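Local atomic coordinates of rifin (Plasmodium falciparum, PDB entry 7JZI), a protein that probably serves as a variant surface antigen displayed by malaria parasites on infected red blood cells, this chain being a largely helical piece of it. Residues B[65-70]-B[79-84]; B[55-60]-B[111-116]. One frame throughout, in Å; residues are numbered along the deposited sequence.

Interaction 1 of 2, residues B[65-70]-B[79-84]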
loop_
_atom_site.group_PDB
_atom_site.type_symbol
_atom_site.label_atom_id
_atom_site.label_comp_id
_atom_site.label_asym_id
_atom_site.label_seq_id
_atom_site.Cartn_x
_atom_site.Cartn_y
_atom_site.Cartn_z
ATOM N N THR B 65 6.329 -1.177 3.397
ATOM C CA THR B 65 7.243 -1.881 2.502
ATOM C C THR B 65 6.633 -3.200 2.066
ATOM O O THR B 65 6.406 -3.426 0.869
ATOM C CB THR B 65 8.607 -2.117 3.169
ATOM O OG1 THR B 65 8.580 -3.345 3.903
ATOM C CG2 THR B 65 8.973 -0.976 4.096
ATOM N N GLU B 66 6.244 -4.026 3.040
ATOM C CA GLU B 66 5.685 -5.320 2.688
ATOM C C GLU B 66 4.464 -5.160 1.801
ATOM O O GLU B 66 4.376 -5.805 0.747
ATOM C CB GLU B 66 5.313 -6.102 3.937
ATOM C CG GLU B 66 4.833 -7.503 3.625
ATOM C CD GLU B 66 5.470 -8.528 4.522
ATOM O OE1 GLU B 66 6.115 -8.100 5.499
ATOM O OE2 GLU B 66 5.312 -9.745 4.265
ATOM N N MET B 67 3.558 -4.238 2.156
ATOM C CA MET B 67 2.336 -4.126 1.371
ATOM C C MET B 67 2.663 -3.759 -0.064
ATOM O O MET B 67 2.140 -4.386 -0.996
ATOM C CB MET B 67 1.388 -3.107 2.004
ATOM C CG MET B 67 -0.067 -3.298 1.597
ATOM S SD MET B 67 -1.243 -2.174 2.390
ATOM C CE MET B 67 -0.627 -2.161 4.065
ATOM N N ASN B 68 3.631 -2.862 -0.224
ATOM C CA ASN B 68 4.042 -2.430 -1.580
ATOM C C ASN B 68 4.485 -3.679 -2.345
ATOM O O ASN B 68 4.055 -3.827 -3.493
ATOM C CB ASN B 68 5.070 -1.302 -1.545
ATOM C CG ASN B 68 4.479 0.027 -1.134
ATOM O OD1 ASN B 68 5.204 0.999 -0.945
ATOM N ND2 ASN B 68 3.166 0.084 -0.995
ATOM N N GLU B 69 5.321 -4.537 -1.748
ATOM C CA GLU B 69 5.806 -5.702 -2.476
ATOM C C GLU B 69 4.679 -6.667 -2.803
ATOM O O GLU B 69 4.662 -7.249 -3.894
ATOM C CB GLU B 69 6.885 -6.445 -1.691
ATOM C CG GLU B 69 7.549 -7.523 -2.526
ATOM C CD GLU B 69 8.359 -8.508 -1.715
ATOM O OE1 GLU B 69 8.859 -8.115 -0.646
ATOM O OE2 GLU B 69 8.478 -9.680 -2.135
ATOM N N VAL B 70 3.725 -6.850 -1.888
ATOM C CA VAL B 70 2.783 -7.947 -2.079
ATOM C C VAL B 70 1.531 -7.515 -2.824
ATOM O O VAL B 70 0.736 -8.369 -3.234
ATOM C CB VAL B 70 2.368 -8.618 -0.756
ATOM C CG1 VAL B 70 3.456 -9.571 -0.260
ATOM C CG2 VAL B 70 1.991 -7.590 0.285
ATOM N N HIS B 79 -3.245 -11.659 -2.682
ATOM C CA HIS B 79 -2.949 -11.675 -1.262
ATOM C C HIS B 79 -4.012 -10.892 -0.503
ATOM O O HIS B 79 -4.409 -9.803 -0.933
ATOM C CB HIS B 79 -1.557 -11.066 -1.028
ATOM C CG HIS B 79 -1.098 -11.085 0.398
ATOM N ND1 HIS B 79 -1.757 -10.419 1.409
ATOM C CD2 HIS B 79 -0.012 -11.655 0.970
ATOM C CE1 HIS B 79 -1.108 -10.596 2.545
ATOM N NE2 HIS B 79 -0.043 -11.340 2.306
ATOM N N PRO B 80 -4.478 -11.417 0.634
ATOM C CA PRO B 80 -5.651 -10.820 1.298
ATOM C C PRO B 80 -5.490 -9.360 1.692
ATOM O O PRO B 80 -6.484 -8.623 1.683
ATOM C CB PRO B 80 -5.839 -11.692 2.549
ATOM C CG PRO B 80 -4.964 -12.881 2.387
ATOM C CD PRO B 80 -4.169 -12.769 1.129
ATOM N N ILE B 81 -4.284 -8.923 2.064
ATOM C CA ILE B 81 -4.075 -7.542 2.616
ATOM C C ILE B 81 -4.404 -6.455 1.609
ATOM O O ILE B 81 -4.753 -5.348 2.023
ATOM C CB ILE B 81 -2.671 -7.324 3.209
ATOM C CG1 ILE B 81 -2.678 -6.213 4.263
ATOM C CG2 ILE B 81 -1.635 -7.068 2.129
ATOM C CD1 ILE B 81 -1.313 -5.836 4.770
ATOM N N CYS B 82 -4.306 -6.767 0.334
ATOM C CA CYS B 82 -4.426 -5.700 -0.676
ATOM C C CYS B 82 -5.760 -4.953 -0.564
ATOM O O CYS B 82 -5.754 -3.743 -0.804
ATOM C CB CYS B 82 -4.116 -6.281 -2.044
ATOM S SG CYS B 82 -2.468 -7.024 -2.135
ATOM N N VAL B 83 -6.848 -5.614 -0.180
ATOM C CA VAL B 83 -8.185 -4.953 -0.159
ATOM C C VAL B 83 -8.182 -3.782 0.822
ATOM O O VAL B 83 -8.918 -2.821 0.582
ATOM C CB VAL B 83 -9.306 -5.958 0.150
ATOM C CG1 VAL B 83 -9.215 -6.505 1.563
ATOM C CG2 VAL B 83 -10.687 -5.381 -0.119
ATOM N N VAL B 84 -7.363 -3.833 1.865
ATOM C CA VAL B 84 -7.407 -2.776 2.916
ATOM C C VAL B 84 -7.021 -1.418 2.328
ATOM O O VAL B 84 -7.351 -0.396 2.941
ATOM C CB VAL B 84 -6.553 -3.143 4.141
ATOM C CG1 VAL B 84 -5.115 -2.676 4.001
ATOM C CG2 VAL B 84 -7.161 -2.605 5.423
#

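Interaction 2 of 2, residues B[55-60]-B[111-116]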
loop_
_atom_site.group_PDB
_atom_site.type_symbol
_atom_site.label_atom_id
_atom_site.label_comp_id
_atom_site.label_asym_id
_atom_site.label_seq_id
_atom_site.Cartn_x
_atom_site.Cartn_y
_atom_site.Cartn_z
ATOM N N GLU B 55 5.289 1.145 20.417
ATOM C CA GLU B 55 6.113 1.090 19.219
ATOM C C GLU B 55 5.296 0.859 17.951
ATOM O O GLU B 55 5.891 0.517 16.933
ATOM C CB GLU B 55 7.174 -0.006 19.363
ATOM C CG GLU B 55 7.991 0.027 20.648
ATOM C CD GLU B 55 9.272 -0.779 20.541
ATOM O OE1 GLU B 55 9.287 -1.796 19.827
ATOM O OE2 GLU B 55 10.261 -0.404 21.201
ATOM N N VAL B 56 3.966 1.013 17.994
ATOM C CA VAL B 56 3.143 0.653 16.835
ATOM C C VAL B 56 3.475 1.479 15.598
ATOM O O VAL B 56 3.400 0.970 14.473
ATOM C CB VAL B 56 1.641 0.766 17.156
ATOM C CG1 VAL B 56 1.148 -0.478 17.860
ATOM C CG2 VAL B 56 1.372 1.997 17.983
ATOM N N THR B 57 3.857 2.748 15.764
ATOM C CA THR B 57 4.203 3.512 14.573
ATOM C C THR B 57 5.437 2.928 13.904
ATOM O O THR B 57 5.593 3.041 12.681
ATOM C CB THR B 57 4.462 4.975 14.936
ATOM O OG1 THR B 57 5.785 5.087 15.484
ATOM C CG2 THR B 57 3.446 5.460 15.954
ATOM N N GLY B 58 6.281 2.236 14.676
ATOM C CA GLY B 58 7.345 1.455 14.072
ATOM C C GLY B 58 6.815 0.410 13.123
ATOM O O GLY B 58 7.193 0.365 11.941
ATOM N N LEU B 59 5.823 -0.342 13.592
ATOM C CA LEU B 59 5.203 -1.365 12.776
ATOM C C LEU B 59 4.759 -0.749 11.464
ATOM O O LEU B 59 4.739 -1.426 10.431
ATOM C CB LEU B 59 4.034 -1.966 13.559
ATOM C CG LEU B 59 3.651 -3.436 13.419
ATOM C CD1 LEU B 59 2.474 -3.742 14.327
ATOM C CD2 LEU B 59 3.311 -3.760 11.986
ATOM N N ALA B 60 4.477 0.559 11.483
ATOM C CA ALA B 60 3.907 1.235 10.326
ATOM C C ALA B 60 4.805 1.089 9.108
ATOM O O ALA B 60 4.364 0.624 8.051
ATOM C CB ALA B 60 3.679 2.710 10.648
ATOM N N GLN B 111 -4.221 6.852 15.425
ATOM C CA GLN B 111 -5.538 6.698 16.030
ATOM C C GLN B 111 -5.543 5.531 17.010
ATOM O O GLN B 111 -6.013 5.659 18.149
ATOM C CB GLN B 111 -6.577 6.503 14.915
ATOM C CG GLN B 111 -7.961 6.012 15.315
ATOM C CD GLN B 111 -8.051 4.483 15.299
ATOM O OE1 GLN B 111 -7.227 3.811 14.675
ATOM N NE2 GLN B 111 -9.068 3.935 15.952
ATOM N N ALA B 112 -4.946 4.405 16.604
ATOM C CA ALA B 112 -4.837 3.250 17.498
ATOM C C ALA B 112 -4.005 3.558 18.745
ATOM O O ALA B 112 -4.358 3.145 19.857
ATOM C CB ALA B 112 -4.244 2.060 16.741
ATOM N N LEU B 113 -2.932 4.338 18.598
ATOM C CA LEU B 113 -2.019 4.543 19.719
ATOM C C LEU B 113 -2.558 5.549 20.721
ATOM O O LEU B 113 -2.363 5.379 21.925
ATOM C CB LEU B 113 -0.652 5.013 19.205
ATOM C CG LEU B 113 0.479 5.297 20.211
ATOM C CD1 LEU B 113 1.836 5.074 19.565
ATOM C CD2 LEU B 113 0.427 6.719 20.772
ATOM N N GLU B 114 -3.280 6.564 20.268
ATOM C CA GLU B 114 -3.843 7.487 21.239
ATOM C C GLU B 114 -5.117 6.925 21.854
ATOM O O GLU B 114 -5.369 7.152 23.044
ATOM C CB GLU B 114 -4.057 8.862 20.603
ATOM C CG GLU B 114 -2.797 9.318 19.858
ATOM C CD GLU B 114 -2.287 10.695 20.276
ATOM O OE1 GLU B 114 -2.887 11.309 21.186
ATOM O OE2 GLU B 114 -1.246 11.138 19.730
ATOM N N LYS B 115 -5.861 6.112 21.097
ATOM C CA LYS B 115 -6.806 5.156 21.656
ATOM C C LYS B 115 -6.195 4.430 22.851
ATOM O O LYS B 115 -6.722 4.479 23.971
ATOM C CB LYS B 115 -7.155 4.169 20.530
ATOM C CG LYS B 115 -8.062 3.007 20.844
ATOM C CD LYS B 115 -9.391 3.378 21.432
ATOM C CE LYS B 115 -10.419 3.389 20.310
ATOM N NZ LYS B 115 -11.667 2.667 20.687
ATOM N N ALA B 116 -5.041 3.790 22.623
ATOM C CA ALA B 116 -4.436 2.943 23.645
ATOM C C ALA B 116 -3.949 3.747 24.838
ATOM O O ALA B 116 -4.117 3.321 25.983
ATOM C CB ALA B 116 -3.280 2.140 23.053
#

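Interaction 1 of 2, residues B[65-70]-B[79-84]
Met67 and Val70, on the last turns of helix 56-70, pack against Ile81, Cys82 and Val84 in a buried, mostly apolar contact between that helix and the segment that leads into helix 84-88. It lies at one end of the helical bundle of this rifin fragment and forms the base of a disulfide-closed loop: Cys82 is bonded to Cys71, the residue that follows the helix. No hydrogen bond joins the two segments, which bury 258 Å² between them.

Ile81 sits between Met67 and Val70, and its side chain crosses each of theirs at roughly a right angle. Its branch methyl CG2 is shared, lying 4.1 Å from Val70 CG2 and equally near Met67 CG, while its CD1 approaches Met67 CE at 3.8 Å. With CG anti to the backbone N (chi1 -158°) and a bend at chi3, the methionine chain extends across to Ile81 and brings SD within 4.2 Å of Val84 CG1. Met67 also touches Ile105 of helix 101-127 and Arg85 of helix 84-88, so one side chain links three helices.

At the end of the helix, the backbone of Val70 takes part as well as its side chain, its O lying 3.6 Å from Cys82 SG in a van der Waals approach. The imidazole of His79 stands obliquely to Val70 CB, and its rotation is fixed from within its own segment: Ile81 N donates to His79 ND1 at 3.0 Å, nearly straight at 165° and in the plane of the ring.

Interaction 2 of 2, residues B[55-60]-B[111-116]
No ring or other flat group lies between Val56 and Leu113 or between Thr57 and Leu113, so the contact has no faces or edges to match and is made by branched aliphatic ends. Aromatic residues stand at its margins instead: Phe47 of helix 43-50 packs on Val56, and Tyr53 touches Ala116. Between the segments themselves, Val56 CG2 rests against the flank of Leu113, 3.5 Å from CD1 and 3.8 Å from CB, with Leu113 CG close behind. The leucine extends toward the valine because its CG is anti to the backbone N (chi1 180°), and CD1 is the branch that reaches farthest across.

The same CD1 also meets Thr57 CG2 at 4.0 Å. Thr57 thus offers its methyl, while OG1 points elsewhere, and the two side chains meet at a slant. Within this all-helical bundle the contact joins the first turn of helix 56-70 to the middle of helix 101-127, the two running in roughly opposite directions with the CA atoms of Val56 and Leu113 7.1 Å apart. Only 116 Å² is buried between the two segments, without a hydrogen bond across them. Helix 8-33 closes the neighbouring side, where its Val27 packs on Ala112 and Ala116 and its Leu31 on Leu59. Leu113 is further covered by Thr54, just ahead of Glu55 at the N-cap position.

How the interactions relate
From the N terminus, helix 8-33 and helix 43-50 precede both contacts, and the chain then enters helix 56-70, which serves both. Its first turn opens interaction 2, its last turns open interaction 1. Interaction 1 closes first, after a short loop of eight residues without helix or strand, and so lies wholly within the much longer excursion of 50 residues that interaction 2 closes on helix 101-127. The contacts nest and do not cross. Their centres are 19 Å apart and their nearest atoms about 5 Å, without touching. Interaction 2 ties together two bundle helices near the centre of the chain, whereas interaction 1, farther out, joins helix 56-70 to the approach to helix 84-88.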